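Local coordinates for segregation and condensation protein B (Mycobacterium tuberculosis, PDB 2Z99), which probably acts in chromosome segregation and condensation during cell division, as a winged-helix subunit of the SMC-ScpA-ScpB complex, at residues K17-L20 / E21-L25. Residues are numbered along the deposited sequence; the frame is centred on the assembly and turned at random.
Sequences KRVL and EALLL
Val19 and Leu23 run alongside each other from successive turns of helix 13-26. CG1 of Val19 meets CD1 of Leu23 at 3.9 Å. Val19 chi1 of -179° puts CG1 opposite its N, which brings this methyl to Leu23. Leu36 of helix 33-40 packs on both Leu20 and Leu23.

The tightest side-chain approaches are to backbone carbonyls one turn back. CG of Glu21 sits 3.0 Å from Lys17 O, and CG of Leu24 3.1 Å from Leu20 O. Leu23 N donates to Val19 O at 3.0 Å, and Ala22 N to Arg18 O at 3.0 Å. The Glu21 N-H is shared between Lys17 O, at an N-H...O angle of 135°, and, weakly, Arg18 O. The buried Glu21 carboxylate is gripped by the second subunit: Arg61 there forms a salt bridge to OE2, while Ser63 OG and Gly64 N bond OE1. These bonds probably favour its charged form.

The partly exposed Lys17 and Arg18 make the looser side. Lys17 NZ stays 4.2 Å from Glu21 OE2, too far for a salt bridge, and has a weak, long ion pair with Glu57. Arg18 pairs through NH1 with Glu15 and gives its NE to the Arg61 carbonyl of the second subunit.

Leu20, Leu23 and Leu24 face helix 33-40, Val31 and strand 73-78 of their own domain. Arg18, Val19, Glu21, Ala22 and Leu25 meet the second subunit. Helix 13-26 opens three helices followed by the strand pair 65-70/73-78, consistent with a winged-helix domain, and here it also lies at the subunit interface.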
ATOM      1  N   LYS A  17      -9.732 -14.760  11.222  1.00 43.93           N
ATOM      2  CA  LYS A  17      -8.343 -14.334  11.184  1.00 44.25           C
ATOM      3  C   LYS A  17      -7.893 -14.169   9.735  1.00 43.80           C
ATOM      4  O   LYS A  17      -7.185 -13.222   9.399  1.00 41.76           O
ATOM      5  CB  LYS A  17      -7.459 -15.349  11.913  1.00 43.80           C
ATOM      6  CG  LYS A  17      -5.975 -14.999  11.931  1.00 47.83           C
ATOM      7  CD  LYS A  17      -5.318 -15.527  13.208  1.00 51.78           C
ATOM      8  CE  LYS A  17      -3.802 -15.370  13.198  1.00 50.60           C
ATOM      9  NZ  LYS A  17      -3.135 -16.401  12.353  1.00 53.19           N
ATOM     10  N   ARG A  18      -8.322 -15.087   8.877  1.00 42.40           N
ATOM     11  CA  ARG A  18      -7.954 -15.029   7.469  1.00 41.03           C
ATOM     12  C   ARG A  18      -8.526 -13.786   6.815  1.00 40.80           C
ATOM     13  O   ARG A  18      -7.788 -12.977   6.255  1.00 45.33           O
ATOM     14  CB  ARG A  18      -8.461 -16.268   6.745  1.00 40.57           C
ATOM     15  CG  ARG A  18      -7.904 -17.551   7.313  1.00 39.53           C
ATOM     16  CD  ARG A  18      -8.379 -18.740   6.521  1.00 38.04           C
ATOM     17  NE  ARG A  18      -7.678 -19.939   6.947  1.00 39.66           N
ATOM     18  CZ  ARG A  18      -8.239 -20.933   7.628  1.00 40.25           C
ATOM     19  NH1 ARG A  18      -9.524 -20.885   7.961  1.00 37.50           N
ATOM     20  NH2 ARG A  18      -7.501 -21.972   7.980  1.00 40.47           N
ATOM     21  N   VAL A  19      -9.845 -13.636   6.875  1.00 40.47           N
ATOM     22  CA  VAL A  19     -10.494 -12.479   6.293  1.00 37.09           C
ATOM     23  C   VAL A  19      -9.798 -11.195   6.769  1.00 39.21           C
ATOM     24  O   VAL A  19      -9.459 -10.335   5.956  1.00 40.73           O
ATOM     25  CB  VAL A  19     -11.986 -12.431   6.684  1.00 37.63           C
ATOM     26  CG1 VAL A  19     -12.646 -11.233   6.040  1.00 33.77           C
ATOM     27  CG2 VAL A  19     -12.687 -13.703   6.238  1.00 32.41           C
ATOM     28  N   LEU A  20      -9.551 -11.072   8.072  1.00 36.11           N
ATOM     29  CA  LEU A  20      -8.906  -9.875   8.594  1.00 36.78           C
ATOM     30  C   LEU A  20      -7.504  -9.651   8.030  1.00 38.80           C
ATOM     31  O   LEU A  20      -7.049  -8.506   7.929  1.00 36.54           O
ATOM     32  CB  LEU A  20      -8.857  -9.902  10.127  1.00 34.84           C
ATOM     33  CG  LEU A  20     -10.218  -9.759  10.831  1.00 37.20           C
ATOM     34  CD1 LEU A  20     -10.047  -9.729  12.361  1.00 33.30           C
ATOM     35  CD2 LEU A  20     -10.895  -8.477  10.357  1.00 36.02           C
ATOM     36  N   GLU A  21      -6.820 -10.733   7.670  1.00 37.81           N
ATOM     37  CA  GLU A  21      -5.483 -10.612   7.103  1.00 40.69           C
ATOM     38  C   GLU A  21      -5.620 -10.008   5.703  1.00 39.75           C
ATOM     39  O   GLU A  21      -4.894  -9.102   5.336  1.00 40.41           O
ATOM     40  CB  GLU A  21      -4.792 -11.987   6.995  1.00 40.08           C
ATOM     41  CG  GLU A  21      -4.417 -12.639   8.326  1.00 41.21           C
ATOM     42  CD  GLU A  21      -3.683 -13.961   8.147  1.00 41.47           C
ATOM     43  OE1 GLU A  21      -4.151 -14.814   7.361  1.00 37.43           O
ATOM     44  OE2 GLU A  21      -2.637 -14.145   8.800  1.00 44.03           O
ATOM     45  N   ALA A  22      -6.559 -10.530   4.927  1.00 40.71           N
ATOM     46  CA  ALA A  22      -6.782 -10.040   3.581  1.00 38.88           C
ATOM     47  C   ALA A  22      -7.114  -8.551   3.609  1.00 41.12           C
ATOM     48  O   ALA A  22      -6.565  -7.782   2.822  1.00 43.89           O
ATOM     49  CB  ALA A  22      -7.910 -10.813   2.929  1.00 36.23           C
ATOM     50  N   LEU A  23      -7.988  -8.150   4.531  1.00 40.51           N
ATOM     51  CA  LEU A  23      -8.421  -6.764   4.645  1.00 40.45           C
ATOM     52  C   LEU A  23      -7.330  -5.829   5.130  1.00 42.28           C
ATOM     53  O   LEU A  23      -7.140  -4.748   4.570  1.00 45.80           O
ATOM     54  CB  LEU A  23      -9.655  -6.660   5.561  1.00 39.06           C
ATOM     55  CG  LEU A  23     -10.843  -7.562   5.189  1.00 36.97           C
ATOM     56  CD1 LEU A  23     -11.970  -7.403   6.200  1.00 36.17           C
ATOM     57  CD2 LEU A  23     -11.332  -7.232   3.792  1.00 38.31           C
ATOM     58  N   LEU A  24      -6.605  -6.234   6.163  1.00 41.44           N
ATOM     59  CA  LEU A  24      -5.536  -5.399   6.682  1.00 40.75           C
ATOM     60  C   LEU A  24      -4.451  -5.186   5.632  1.00 41.21           C
ATOM     61  O   LEU A  24      -3.602  -4.302   5.777  1.00 39.44           O
ATOM     62  CB  LEU A  24      -4.899  -6.045   7.909  1.00 39.46           C
ATOM     63  CG  LEU A  24      -5.696  -6.036   9.209  1.00 39.46           C
ATOM     64  CD1 LEU A  24      -4.955  -6.866  10.252  1.00 37.10           C
ATOM     65  CD2 LEU A  24      -5.888  -4.595   9.677  1.00 36.07           C
ATOM     66  N   LEU A  25      -4.482  -5.997   4.579  1.00 40.08           N
ATOM     67  CA  LEU A  25      -3.473  -5.908   3.529  1.00 41.16           C
ATOM     68  C   LEU A  25      -3.754  -4.816   2.506  1.00 40.43           C
ATOM     69  O   LEU A  25      -2.864  -4.038   2.173  1.00 42.66           O
ATOM     70  CB  LEU A  25      -3.339  -7.259   2.798  1.00 38.63           C
ATOM     71  CG  LEU A  25      -2.271  -7.347   1.697  1.00 37.73           C
ATOM     72  CD1 LEU A  25      -0.888  -7.461   2.330  1.00 34.23           C
ATOM     73  CD2 LEU A  25      -2.535  -8.546   0.791  1.00 37.10           C
TER